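Local coordinates for large terminase protein (Enterobacteria phage P22, PDB 4DKW) that serves as the ATP-driven motor that pumps viral DNA into empty capsids and, through the nuclease domain described here, cuts the genome to start and end packaging, at residues 28-33 and 76-81; 40-45 and 72-77; 66-71 and 105-110; 83-88 and 109-114. All coordinates share one frame; numbering follows the deposited sequence.

Overall arrangement
The four contacts join the helices and strands of an RNase H-like nuclease domain. Interactions 1 and 2 are buried and set the C-terminal part of helix 67-78, and in interaction 1 the turn that follows it, against antiparallel strands 27-33 and 40-48; they share Trp77, and the polar side chains of the two strands bond to one another beneath the helix. Interaction 3 uses the start of the same helix, is only partly buried, and is dominated by aromatic packing against the end of helix 97-107. Interaction 4, also partly buried, differs in being held by parallel backbone hydrogen bonds and one indole-to-carbonyl bond. Phe109 belongs to 3 and 4 and also meets His42 of interaction 2.

Interaction 1: 28-33 and 76-81; sequences VIDAQD and SWANKI. With MG (magnesium ion), chain E.
Asp30 OD2 sits between the helix end and the neighbouring strand, 3.3 Å from Ala78 CB and 3.7 Å from Trp77 CZ3, and is hydrogen-bonded to His42 NE2 of strand 40-48. The other carboxylate oxygen, Asp30 OD1, lies against the branch methyl of Ile81, 3.2 Å from CG2, and is hydrogen-bonded to Gln44 NE2. With both oxygens engaged in this way the group has little freedom to rotate, and a buried carboxylate is surrounded by carbon on the side of segment 76-81 and by polar partners on strand 40-48. CG of Asp30 stands anti to the carbonyl carbon (chi1 -88°), which turns the carboxylate toward Ala78 and Ile81; its side chain crosses that of Ile81 at about a right angle. The contact forms where helix 67-78 gives way to strand 82-84: a type II turn from Ala78 to Ile81, closed by Ile81 N bonding to Ala78 O at 3.2 Å, reverses the chain and drops Ile81 onto the central strand of the RNase H-like sheet. There Ile81 CG2 packs 3.7 Å from Val28 CG1, and Ile192 of the C-terminal helix 189-193 touches both residues. Farther along strand 27-33, beyond the region touched by the turn, the chain reaches the catalytic metal site, where Asp33 OD2 binds a magnesium ion at 2.1 Å, with Asp171 as the second protein ligand. Two waters complete the ligands seen; one of them also donates to Asp33 OD1 at 2.6 Å.

Interaction 2: 40-45 and 72-77; sequences QAHIQL and GAVKSW
The indole of Trp77 turns its edge to strand 40-45: His42 O lies near the ring plane, 3.3 Å from CH2, and the amide nitrogen of Gln44 is also at that edge. One face of the indole is occupied from its own helix by Val74 O, displaced toward the rim. The imidazole of His42 offers its own edge to the indole, CD2 standing 3.5 Å from Trp77 CZ3; it and the six-membered indole ring lie obliquely, planes at 46°. Val74 CG2 approaches His42 CD2 at 3.9 Å. Gln44 passes alongside the indole, with CB 3.7 Å from Trp77 CZ3 and its amide plane perpendicular to the ring. With CG anti to the backbone N (chi1 -179°) and the chain extended beyond it, NE2 reaches Trp77 O at 2.9 Å, where the donor stands well above the carbonyl plane and the bond is bent to 140°. The amide oxygen, OE1, takes a hydrogen bond from Trp46. Helix 72-77 runs almost parallel to strand 40-45, their axes 9.9 Å apart, and covers one side of the sheet. Beneath the opposite side lies helix 171-181, which Ile43 meets through Val172 and Ala175, while Trp60 of strand 53-62 flanks Val74.

Interaction 3: 66-71 and 105-110; sequences TAVQAW and ADAGFS
In Trp71, CG stands anti to the backbone N (chi1 179°), reaching away from its helix, whereas in Phe109 it is anti to the carbonyl carbon (chi1 -70°), which lays the phenyl ring back toward that helix. The two meet edge-to-face: CE3 of Trp71 points at the middle of the Phe109 ring, 3.5 Å from its CD1, with the planes at 81° and the centroids of the phenyl ring and the six-membered ring of Trp71 4.8 Å apart. CZ of Phe109 lies 4.1 Å from Ala70 CB. One face of the indole rests on backbone. Gly108 CA sits over the six-membered ring, 4.0 Å from its centroid, in a CH-pi contact; over the same face lie Ala107 O, nearer the rim and 3.2 Å from Trp71 CD1, and Gly108 O, 3.3 Å from Trp71 CH2. Ala107 CB packs against the first turn of helix 67-78, 4.0 Å from Ala67 CB. The arrangement joins two helix ends: helix 67-78 starts with a capping box, in which Thr66 OG1 accepts from Gln69 N at 3.2 Å and Gln69 OE1 from Thr66 N, while helix 97-107 finishes in a Schellman motif with Gly108 at positive phi.

Interaction 4: 83-88 and 109-114; sequences VAWPHD and FSMLPD
Val83 and Met111 make the apolar centre, the methyl CE of Met111 lying 3.5 Å from Val83 CG1. The thioether bends at chi2 (-82°), and this brings SD beside the indole of Trp85, 4.0 Å from CD1, an oblique Met-aromatic contact. Phe109 CD1 borders the group at 4.4 Å from Val83 CG2. Leu112 packs along the backbone of the strand, CB 3.4 Å from Val83 O. Around this centre the main chains form a short parallel bridge, in which Val83 alone supplies both bonds: its N donates to Ser110 O at 2.8 Å, somewhat bent, and its O accepts from Leu112 N at 3.0 Å, nearly straight. Beyond the bridge, at the polar edge, Trp85 NE1 donates to Leu112 O at 2.7 Å, with the acceptor in the ring plane, which helps to hold the indole in its orientation; Asp114 O lies over one of its faces, toward the rim. Strand 82-84 and the short, weakly bonded strand 110-111 are the two strands of a beta-alpha-beta unit whose helix, 97-107, covers Trp85 with Glu98 and Lys101 and Met111 with Lys101 and Tyr104. On its other edge strand 82-84 pairs in parallel with strand 27-33, through Ala84 bonded to Asp30 and Gln32.

Interaction 1: 28-33 and 76-81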
loop_
_atom_site.group_PDB
_atom_site.type_symbol
_atom_site.label_atom_id
_atom_site.label_comp_id
_atom_site.label_asym_id
_atom_site.label_seq_id
_atom_site.Cartn_x
_atom_site.Cartn_y
_atom_site.Cartn_z
ATOM N N VAL A 28 3.213 -5.523 11.330
ATOM C CA VAL A 28 3.580 -5.638 9.921
ATOM C C VAL A 28 2.382 -6.061 9.079
ATOM O O VAL A 28 1.660 -6.986 9.442
ATOM C CB VAL A 28 4.721 -6.677 9.714
ATOM C CG1 VAL A 28 5.124 -6.741 8.247
ATOM C CG2 VAL A 28 5.935 -6.349 10.590
ATOM N N ILE A 29 2.167 -5.373 7.963
ATOM C CA ILE A 29 1.118 -5.746 7.017
ATOM C C ILE A 29 1.575 -5.448 5.592
ATOM O O ILE A 29 2.315 -4.497 5.348
ATOM C CB ILE A 29 -0.246 -5.054 7.333
ATOM C CG1 ILE A 29 -1.376 -5.685 6.518
ATOM C CG2 ILE A 29 -0.188 -3.538 7.110
ATOM C CD1 ILE A 29 -2.722 -5.120 6.811
ATOM N N ASP A 30 1.167 -6.307 4.666
ATOM C CA ASP A 30 1.469 -6.127 3.255
ATOM C C ASP A 30 0.208 -5.695 2.535
ATOM O O ASP A 30 -0.905 -5.845 3.057
ATOM C CB ASP A 30 1.973 -7.441 2.636
ATOM C CG ASP A 30 3.471 -7.614 2.766
ATOM O OD1 ASP A 30 4.050 -7.090 3.738
ATOM O OD2 ASP A 30 4.068 -8.276 1.892
ATOM N N ALA A 31 0.380 -5.166 1.331
ATOM C CA ALA A 31 -0.770 -4.841 0.511
ATOM C C ALA A 31 -0.449 -5.001 -0.966
ATOM O O ALA A 31 0.714 -4.909 -1.379
ATOM C CB ALA A 31 -1.273 -3.448 0.819
ATOM N N GLN A 32 -1.496 -5.228 -1.753
ATOM C CA GLN A 32 -1.366 -5.508 -3.177
ATOM C C GLN A 32 -2.279 -4.597 -3.992
ATOM O O GLN A 32 -3.428 -4.371 -3.625
ATOM C CB GLN A 32 -1.739 -6.973 -3.455
ATOM C CG GLN A 32 -1.625 -7.413 -4.924
ATOM C CD GLN A 32 -0.181 -7.565 -5.399
ATOM O OE1 GLN A 32 0.677 -8.058 -4.664
ATOM N NE2 GLN A 32 0.086 -7.148 -6.635
ATOM N N ASP A 33 -1.755 -4.061 -5.089
ATOM C CA ASP A 33 -2.603 -3.474 -6.115
ATOM C C ASP A 33 -2.424 -4.354 -7.334
ATOM O O ASP A 33 -1.298 -4.630 -7.740
ATOM C CB ASP A 33 -2.224 -2.017 -6.434
ATOM C CG ASP A 33 -3.192 -1.368 -7.418
ATOM O OD1 ASP A 33 -4.407 -1.650 -7.332
ATOM O OD2 ASP A 33 -2.752 -0.589 -8.284
ATOM N N SER A 76 10.838 -12.906 0.023
ATOM C CA SER A 76 11.831 -12.771 1.087
ATOM C C SER A 76 11.315 -11.905 2.233
ATOM O O SER A 76 11.583 -12.196 3.402
ATOM C CB SER A 76 13.169 -12.230 0.554
ATOM O OG SER A 76 13.011 -10.986 -0.109
ATOM N N TRP A 77 10.567 -10.851 1.897
ATOM C CA TRP A 77 9.947 -10.004 2.919
ATOM C C TRP A 77 8.428 -10.197 3.080
ATOM O O TRP A 77 7.869 -9.916 4.151
ATOM C CB TRP A 77 10.316 -8.509 2.746
ATOM C CG TRP A 77 10.182 -7.921 1.358
ATOM C CD1 TRP A 77 11.148 -7.874 0.388
ATOM C CD2 TRP A 77 9.029 -7.260 0.800
ATOM N NE1 TRP A 77 10.664 -7.243 -0.736
ATOM C CE2 TRP A 77 9.371 -6.855 -0.509
ATOM C CE3 TRP A 77 7.743 -6.977 1.276
ATOM C CZ2 TRP A 77 8.473 -6.180 -1.340
ATOM C CZ3 TRP A 77 6.856 -6.307 0.446
ATOM C CH2 TRP A 77 7.222 -5.922 -0.846
ATOM N N ALA A 78 7.771 -10.690 2.032
ATOM C CA ALA A 78 6.316 -10.840 2.036
ATOM C C ALA A 78 5.839 -12.131 2.706
ATOM O O ALA A 78 4.665 -12.267 3.022
ATOM C CB ALA A 78 5.773 -10.748 0.615
ATOM N N ASN A 79 6.749 -13.079 2.911
ATOM C CA ASN A 79 6.392 -14.388 3.447
ATOM C C ASN A 79 5.665 -14.320 4.794
ATOM O O ASN A 79 6.164 -13.716 5.743
ATOM C CB ASN A 79 7.639 -15.268 3.557
ATOM C CG ASN A 79 7.307 -16.722 3.797
ATOM O OD1 ASN A 79 6.290 -17.228 3.330
ATOM N ND2 ASN A 79 8.171 -17.402 4.532
ATOM N N LYS A 80 4.482 -14.936 4.844
ATOM C CA LYS A 80 3.649 -15.043 6.050
ATOM C C LYS A 80 2.976 -13.744 6.509
ATOM O O LYS A 80 2.260 -13.737 7.509
ATOM C CB LYS A 80 4.419 -15.694 7.210
ATOM C CG LYS A 80 4.518 -17.199 7.126
ATOM C CD LYS A 80 5.969 -17.654 7.128
ATOM C CE LYS A 80 6.728 -17.120 8.334
ATOM N NZ LYS A 80 8.146 -17.590 8.374
ATOM N N ILE A 81 3.186 -12.654 5.778
ATOM C CA ILE A 81 2.588 -11.366 6.143
ATOM C C ILE A 81 1.199 -11.221 5.516
ATOM O O ILE A 81 1.052 -11.423 4.311
ATOM C CB ILE A 81 3.467 -10.200 5.657
ATOM C CG1 ILE A 81 4.921 -10.400 6.099
ATOM C CG2 ILE A 81 2.905 -8.885 6.124
ATOM C CD1 ILE A 81 5.098 -10.648 7.593
HETATM MG MG MG E . -3.484 0.167 -10.098
HETATM O O HOH W 1 -5.126 -0.888 -9.680
HETATM O O HOH W 2 -3.730 1.003 -12.067
#

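Interaction 2: 40-45 and 72-77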
loop_
_atom_site.group_PDB
_atom_site.type_symbol
_atom_site.label_atom_id
_atom_site.label_comp_id
_atom_site.label_asym_id
_atom_site.label_seq_id
_atom_site.Cartn_x
_atom_site.Cartn_y
_atom_site.Cartn_z
ATOM N N GLN A 40 1.488 -3.628 -11.322
ATOM C CA GLN A 40 1.022 -4.053 -10.012
ATOM C C GLN A 40 1.989 -3.518 -8.949
ATOM O O GLN A 40 3.133 -3.157 -9.255
ATOM C CB GLN A 40 0.923 -5.578 -9.935
ATOM C CG GLN A 40 2.253 -6.312 -9.998
ATOM C CD GLN A 40 2.084 -7.804 -9.784
ATOM O OE1 GLN A 40 1.777 -8.253 -8.678
ATOM N NE2 GLN A 40 2.268 -8.579 -10.846
ATOM N N ALA A 41 1.525 -3.446 -7.706
ATOM C CA ALA A 41 2.399 -3.081 -6.595
ATOM C C ALA A 41 2.182 -3.998 -5.398
ATOM O O ALA A 41 1.048 -4.340 -5.065
ATOM C CB ALA A 41 2.190 -1.616 -6.191
ATOM N N HIS A 42 3.272 -4.413 -4.767
ATOM C CA HIS A 42 3.185 -5.079 -3.474
ATOM C C HIS A 42 4.029 -4.292 -2.476
ATOM O O HIS A 42 5.207 -4.036 -2.734
ATOM C CB HIS A 42 3.684 -6.523 -3.565
ATOM C CG HIS A 42 3.330 -7.355 -2.370
ATOM N ND1 HIS A 42 2.147 -8.054 -2.280
ATOM C CD2 HIS A 42 3.985 -7.567 -1.207
ATOM C CE1 HIS A 42 2.096 -8.675 -1.114
ATOM N NE2 HIS A 42 3.199 -8.403 -0.449
ATOM N N ILE A 43 3.433 -3.895 -1.352
ATOM C CA ILE A 43 4.128 -3.060 -0.371
ATOM C C ILE A 43 4.127 -3.705 0.997
ATOM O O ILE A 43 3.354 -4.619 1.262
ATOM C CB ILE A 43 3.512 -1.636 -0.258
ATOM C CG1 ILE A 43 2.067 -1.691 0.267
ATOM C CG2 ILE A 43 3.567 -0.922 -1.617
ATOM C CD1 ILE A 43 1.881 -1.602 1.822
ATOM N N GLN A 44 4.997 -3.214 1.869
ATOM C CA GLN A 44 4.983 -3.625 3.264
ATOM C C GLN A 44 5.039 -2.386 4.144
ATOM O O GLN A 44 5.884 -1.506 3.966
ATOM C CB GLN A 44 6.138 -4.578 3.606
ATOM C CG GLN A 44 6.122 -5.046 5.063
ATOM C CD GLN A 44 7.100 -6.173 5.325
ATOM O OE1 GLN A 44 8.164 -5.964 5.903
ATOM N NE2 GLN A 44 6.747 -7.378 4.890
ATOM N N LEU A 45 4.124 -2.337 5.096
ATOM C CA LEU A 45 3.994 -1.216 5.981
ATOM C C LEU A 45 4.290 -1.700 7.394
ATOM O O LEU A 45 3.836 -2.775 7.793
ATOM C CB LEU A 45 2.554 -0.717 5.869
ATOM C CG LEU A 45 2.083 0.616 6.415
ATOM C CD1 LEU A 45 2.851 1.785 5.783
ATOM C CD2 LEU A 45 0.596 0.714 6.129
ATOM N N GLY A 72 7.889 -14.534 -6.420
ATOM C CA GLY A 72 9.324 -14.718 -6.552
ATOM C C GLY A 72 10.126 -13.454 -6.281
ATOM O O GLY A 72 11.250 -13.515 -5.785
ATOM N N ALA A 73 9.546 -12.301 -6.594
ATOM C CA ALA A 73 10.239 -11.027 -6.425
ATOM C C ALA A 73 10.197 -10.467 -4.998
ATOM O O ALA A 73 11.068 -9.675 -4.627
ATOM C CB ALA A 73 9.706 -9.992 -7.409
ATOM N N VAL A 74 9.195 -10.852 -4.206
ATOM C CA VAL A 74 9.015 -10.232 -2.886
ATOM C C VAL A 74 8.906 -11.208 -1.717
ATOM O O VAL A 74 8.797 -10.770 -0.571
ATOM C CB VAL A 74 7.769 -9.302 -2.831
ATOM C CG1 VAL A 74 7.792 -8.292 -3.974
ATOM C CG2 VAL A 74 6.491 -10.111 -2.849
ATOM N N LYS A 75 8.931 -12.513 -1.982
ATOM C CA LYS A 75 8.667 -13.495 -0.919
ATOM C C LYS A 75 9.631 -13.418 0.260
ATOM O O LYS A 75 9.274 -13.817 1.370
ATOM C CB LYS A 75 8.620 -14.933 -1.448
ATOM C CG LYS A 75 9.904 -15.437 -2.075
ATOM C CD LYS A 75 9.684 -16.816 -2.664
ATOM C CE LYS A 75 10.928 -17.336 -3.359
ATOM N NZ LYS A 75 12.053 -17.478 -2.400
ATOM N N SER A 76 10.838 -12.906 0.023
ATOM C CA SER A 76 11.831 -12.771 1.087
ATOM C C SER A 76 11.315 -11.905 2.233
ATOM O O SER A 76 11.583 -12.196 3.402
ATOM C CB SER A 76 13.169 -12.230 0.554
ATOM O OG SER A 76 13.011 -10.986 -0.109
ATOM N N TRP A 77 10.567 -10.851 1.897
ATOM C CA TRP A 77 9.947 -10.004 2.919
ATOM C C TRP A 77 8.428 -10.197 3.080
ATOM O O TRP A 77 7.869 -9.916 4.151
ATOM C CB TRP A 77 10.316 -8.509 2.746
ATOM C CG TRP A 77 10.182 -7.921 1.358
ATOM C CD1 TRP A 77 11.148 -7.874 0.388
ATOM C CD2 TRP A 77 9.029 -7.260 0.800
ATOM N NE1 TRP A 77 10.664 -7.243 -0.736
ATOM C CE2 TRP A 77 9.371 -6.855 -0.509
ATOM C CE3 TRP A 77 7.743 -6.977 1.276
ATOM C CZ2 TRP A 77 8.473 -6.180 -1.340
ATOM C CZ3 TRP A 77 6.856 -6.307 0.446
ATOM C CH2 TRP A 77 7.222 -5.922 -0.846
#

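Interaction 3: 66-71 and 105-110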
loop_
_atom_site.group_PDB
_atom_site.type_symbol
_atom_site.label_atom_id
_atom_site.label_comp_id
_atom_site.label_asym_id
_atom_site.label_seq_id
_atom_site.Cartn_x
_atom_site.Cartn_y
_atom_site.Cartn_z
ATOM N N THR A 66 3.053 -12.007 -13.526
ATOM C CA THR A 66 2.032 -12.860 -12.948
ATOM C C THR A 66 2.158 -12.847 -11.432
ATOM O O THR A 66 3.092 -12.257 -10.884
ATOM C CB THR A 66 2.176 -14.307 -13.448
ATOM O OG1 THR A 66 3.428 -14.839 -13.002
ATOM C CG2 THR A 66 2.129 -14.355 -14.961
ATOM N N ALA A 67 1.215 -13.495 -10.754
ATOM C CA ALA A 67 1.275 -13.621 -9.301
ATOM C C ALA A 67 2.482 -14.461 -8.868
ATOM O O ALA A 67 3.106 -14.170 -7.844
ATOM C CB ALA A 67 -0.024 -14.216 -8.762
ATOM N N VAL A 68 2.803 -15.494 -9.654
ATOM C CA VAL A 68 3.967 -16.347 -9.406
ATOM C C VAL A 68 5.267 -15.547 -9.487
ATOM O O VAL A 68 6.180 -15.748 -8.688
ATOM C CB VAL A 68 4.006 -17.543 -10.398
ATOM C CG1 VAL A 68 5.251 -18.402 -10.183
ATOM C CG2 VAL A 68 2.729 -18.376 -10.289
ATOM N N GLN A 69 5.339 -14.631 -10.451
ATOM C CA GLN A 69 6.494 -13.751 -10.579
ATOM C C GLN A 69 6.562 -12.728 -9.448
ATOM O O GLN A 69 7.651 -12.413 -8.968
ATOM C CB GLN A 69 6.502 -13.032 -11.925
ATOM C CG GLN A 69 6.644 -13.958 -13.125
ATOM C CD GLN A 69 6.569 -13.209 -14.439
ATOM O OE1 GLN A 69 5.483 -12.963 -14.966
ATOM N NE2 GLN A 69 7.725 -12.833 -14.973
ATOM N N ALA A 70 5.409 -12.203 -9.036
ATOM C CA ALA A 70 5.366 -11.266 -7.923
ATOM C C ALA A 70 5.915 -11.935 -6.666
ATOM O O ALA A 70 6.797 -11.395 -5.997
ATOM C CB ALA A 70 3.944 -10.769 -7.690
ATOM N N TRP A 71 5.410 -13.128 -6.375
ATOM C CA TRP A 71 5.859 -13.909 -5.226
ATOM C C TRP A 71 7.360 -14.185 -5.254
ATOM O O TRP A 71 8.031 -14.076 -4.237
ATOM C CB TRP A 71 5.083 -15.226 -5.128
ATOM C CG TRP A 71 5.515 -16.094 -3.976
ATOM C CD1 TRP A 71 6.214 -17.269 -4.049
ATOM C CD2 TRP A 71 5.287 -15.851 -2.580
ATOM N NE1 TRP A 71 6.427 -17.773 -2.786
ATOM C CE2 TRP A 71 5.871 -16.922 -1.868
ATOM C CE3 TRP A 71 4.644 -14.835 -1.864
ATOM C CZ2 TRP A 71 5.834 -17.000 -0.475
ATOM C CZ3 TRP A 71 4.607 -14.918 -0.480
ATOM C CH2 TRP A 71 5.193 -15.992 0.199
ATOM N N ALA A 105 -3.005 -15.989 -3.604
ATOM C CA ALA A 105 -2.961 -16.926 -2.490
ATOM C C ALA A 105 -2.306 -18.228 -2.936
ATOM O O ALA A 105 -1.480 -18.798 -2.218
ATOM C CB ALA A 105 -4.363 -17.179 -1.952
ATOM N N ASP A 106 -2.670 -18.690 -4.132
ATOM C CA ASP A 106 -2.143 -19.945 -4.664
ATOM C C ASP A 106 -0.654 -19.814 -4.932
ATOM O O ASP A 106 0.082 -20.800 -4.873
ATOM C CB ASP A 106 -2.876 -20.360 -5.947
ATOM C CG ASP A 106 -4.292 -20.851 -5.685
ATOM O OD1 ASP A 106 -4.605 -21.199 -4.524
ATOM O OD2 ASP A 106 -5.090 -20.896 -6.647
ATOM N N ALA A 107 -0.225 -18.588 -5.222
ATOM C CA ALA A 107 1.179 -18.285 -5.484
ATOM C C ALA A 107 2.002 -18.231 -4.194
ATOM O O ALA A 107 3.230 -18.272 -4.231
ATOM C CB ALA A 107 1.307 -16.976 -6.256
ATOM N N GLY A 108 1.325 -18.135 -3.055
ATOM C CA GLY A 108 2.004 -18.205 -1.774
ATOM C C GLY A 108 1.739 -17.047 -0.822
ATOM O O GLY A 108 2.113 -17.091 0.355
ATOM N N PHE A 109 1.104 -15.998 -1.320
ATOM C CA PHE A 109 0.831 -14.851 -0.475
ATOM C C PHE A 109 -0.246 -15.170 0.562
ATOM O O PHE A 109 -1.197 -15.915 0.281
ATOM C CB PHE A 109 0.366 -13.668 -1.309
ATOM C CG PHE A 109 1.429 -13.056 -2.178
ATOM C CD1 PHE A 109 2.348 -12.157 -1.650
ATOM C CD2 PHE A 109 1.486 -13.343 -3.535
ATOM C CE1 PHE A 109 3.317 -11.577 -2.448
ATOM C CE2 PHE A 109 2.457 -12.765 -4.341
ATOM C CZ PHE A 109 3.370 -11.883 -3.795
ATOM N N SER A 110 -0.096 -14.596 1.756
ATOM C CA SER A 110 -1.112 -14.711 2.798
ATOM C C SER A 110 -2.190 -13.640 2.615
ATOM O O SER A 110 -2.277 -12.666 3.362
ATOM C CB SER A 110 -0.464 -14.613 4.178
ATOM O OG SER A 110 0.594 -15.550 4.292
#

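Interaction 4: 83-88 and 109-114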
loop_
_atom_site.group_PDB
_atom_site.type_symbol
_atom_site.label_atom_id
_atom_site.label_comp_id
_atom_site.label_asym_id
_atom_site.label_seq_id
_atom_site.Cartn_x
_atom_site.Cartn_y
_atom_site.Cartn_z
ATOM N N VAL A 83 -1.964 -9.874 3.624
ATOM C CA VAL A 83 -1.982 -8.955 2.489
ATOM C C VAL A 83 -3.354 -8.328 2.270
ATOM O O VAL A 83 -4.349 -9.038 2.105
ATOM C CB VAL A 83 -1.559 -9.665 1.188
ATOM C CG1 VAL A 83 -1.606 -8.702 0.003
ATOM C CG2 VAL A 83 -0.174 -10.260 1.345
ATOM N N ALA A 84 -3.403 -6.997 2.281
ATOM C CA ALA A 84 -4.630 -6.263 1.952
ATOM C C ALA A 84 -4.710 -6.100 0.433
ATOM O O ALA A 84 -3.684 -6.024 -0.237
ATOM C CB ALA A 84 -4.657 -4.891 2.656
ATOM N N TRP A 85 -5.922 -6.071 -0.110
ATOM C CA TRP A 85 -6.104 -6.015 -1.555
ATOM C C TRP A 85 -7.465 -5.424 -1.914
ATOM O O TRP A 85 -8.404 -5.504 -1.119
ATOM C CB TRP A 85 -5.949 -7.412 -2.151
ATOM C CG TRP A 85 -6.741 -8.444 -1.446
ATOM C CD1 TRP A 85 -6.345 -9.200 -0.390
ATOM C CD2 TRP A 85 -8.078 -8.846 -1.755
ATOM N NE1 TRP A 85 -7.363 -10.055 -0.010
ATOM C CE2 TRP A 85 -8.435 -9.856 -0.836
ATOM C CE3 TRP A 85 -9.007 -8.447 -2.715
ATOM C CZ2 TRP A 85 -9.686 -10.468 -0.857
ATOM C CZ3 TRP A 85 -10.240 -9.054 -2.736
ATOM C CH2 TRP A 85 -10.570 -10.056 -1.812
ATOM N N PRO A 86 -7.577 -4.820 -3.111
ATOM C CA PRO A 86 -8.774 -4.064 -3.494
ATOM C C PRO A 86 -9.837 -4.879 -4.210
ATOM O O PRO A 86 -9.699 -6.095 -4.351
ATOM C CB PRO A 86 -8.217 -3.075 -4.508
ATOM C CG PRO A 86 -7.172 -3.875 -5.207
ATOM C CD PRO A 86 -6.507 -4.669 -4.116
ATOM N N HIS A 87 -10.886 -4.172 -4.638
ATOM C CA HIS A 87 -11.811 -4.613 -5.674
ATOM C C HIS A 87 -12.984 -5.388 -5.146
ATOM O O HIS A 87 -12.962 -6.615 -5.091
ATOM C CB HIS A 87 -11.093 -5.429 -6.737
ATOM C CG HIS A 87 -11.385 -5.006 -8.138
ATOM N ND1 HIS A 87 -12.203 -3.931 -8.434
ATOM C CD2 HIS A 87 -10.974 -5.510 -9.315
ATOM C CE1 HIS A 87 -12.278 -3.802 -9.746
ATOM N NE2 HIS A 87 -11.545 -4.744 -10.309
ATOM N N ASP A 88 -14.038 -4.663 -4.795
ATOM C CA ASP A 88 -15.318 -5.314 -4.524
ATOM C C ASP A 88 -16.115 -5.613 -5.807
ATOM O O ASP A 88 -17.288 -5.245 -5.921
ATOM C CB ASP A 88 -16.151 -4.538 -3.487
ATOM C CG ASP A 88 -16.411 -3.093 -3.895
ATOM O OD1 ASP A 88 -16.205 -2.755 -5.081
ATOM O OD2 ASP A 88 -16.818 -2.293 -3.029
ATOM N N PHE A 109 1.104 -15.998 -1.320
ATOM C CA PHE A 109 0.831 -14.851 -0.475
ATOM C C PHE A 109 -0.246 -15.170 0.562
ATOM O O PHE A 109 -1.197 -15.915 0.281
ATOM C CB PHE A 109 0.366 -13.668 -1.309
ATOM C CG PHE A 109 1.429 -13.056 -2.178
ATOM C CD1 PHE A 109 2.348 -12.157 -1.650
ATOM C CD2 PHE A 109 1.486 -13.343 -3.535
ATOM C CE1 PHE A 109 3.317 -11.577 -2.448
ATOM C CE2 PHE A 109 2.457 -12.765 -4.341
ATOM C CZ PHE A 109 3.370 -11.883 -3.795
ATOM N N SER A 110 -0.096 -14.596 1.756
ATOM C CA SER A 110 -1.112 -14.711 2.798
ATOM C C SER A 110 -2.190 -13.640 2.615
ATOM O O SER A 110 -2.277 -12.666 3.362
ATOM C CB SER A 110 -0.464 -14.613 4.178
ATOM O OG SER A 110 0.594 -15.550 4.292
ATOM N N MET A 111 -3.005 -13.833 1.593
ATOM C CA MET A 111 -4.045 -12.885 1.245
ATOM C C MET A 111 -5.142 -12.876 2.308
ATOM O O MET A 111 -5.599 -13.927 2.736
ATOM C CB MET A 111 -4.586 -13.247 -0.134
ATOM C CG MET A 111 -3.493 -13.169 -1.203
ATOM S SD MET A 111 -3.306 -11.473 -1.694
ATOM C CE MET A 111 -1.667 -11.319 -2.344
ATOM N N LEU A 112 -5.527 -11.685 2.759
ATOM C CA LEU A 112 -6.613 -11.544 3.728
ATOM C C LEU A 112 -7.952 -11.978 3.100
ATOM O O LEU A 112 -8.151 -11.837 1.890
ATOM C CB LEU A 112 -6.683 -10.105 4.265
ATOM C CG LEU A 112 -5.627 -9.750 5.322
ATOM C CD1 LEU A 112 -5.521 -8.245 5.556
ATOM C CD2 LEU A 112 -5.922 -10.465 6.631
ATOM N N PRO A 113 -8.870 -12.517 3.920
ATOM C CA PRO A 113 -10.127 -13.067 3.397
ATOM C C PRO A 113 -11.010 -12.066 2.661
ATOM O O PRO A 113 -11.672 -12.449 1.694
ATOM C CB PRO A 113 -10.841 -13.583 4.654
ATOM C CG PRO A 113 -10.152 -12.907 5.814
ATOM C CD PRO A 113 -8.738 -12.723 5.374
ATOM N N ASP A 114 -11.011 -10.812 3.106
ATOM C CA ASP A 114 -11.886 -9.786 2.523
ATOM C C ASP A 114 -11.116 -8.591 1.940
ATOM O O ASP A 114 -9.976 -8.311 2.344
ATOM C CB ASP A 114 -12.907 -9.311 3.559
ATOM C CG ASP A 114 -13.734 -10.458 4.129
ATOM O OD1 ASP A 114 -14.603 -10.987 3.397
ATOM O OD2 ASP A 114 -13.524 -10.823 5.311
#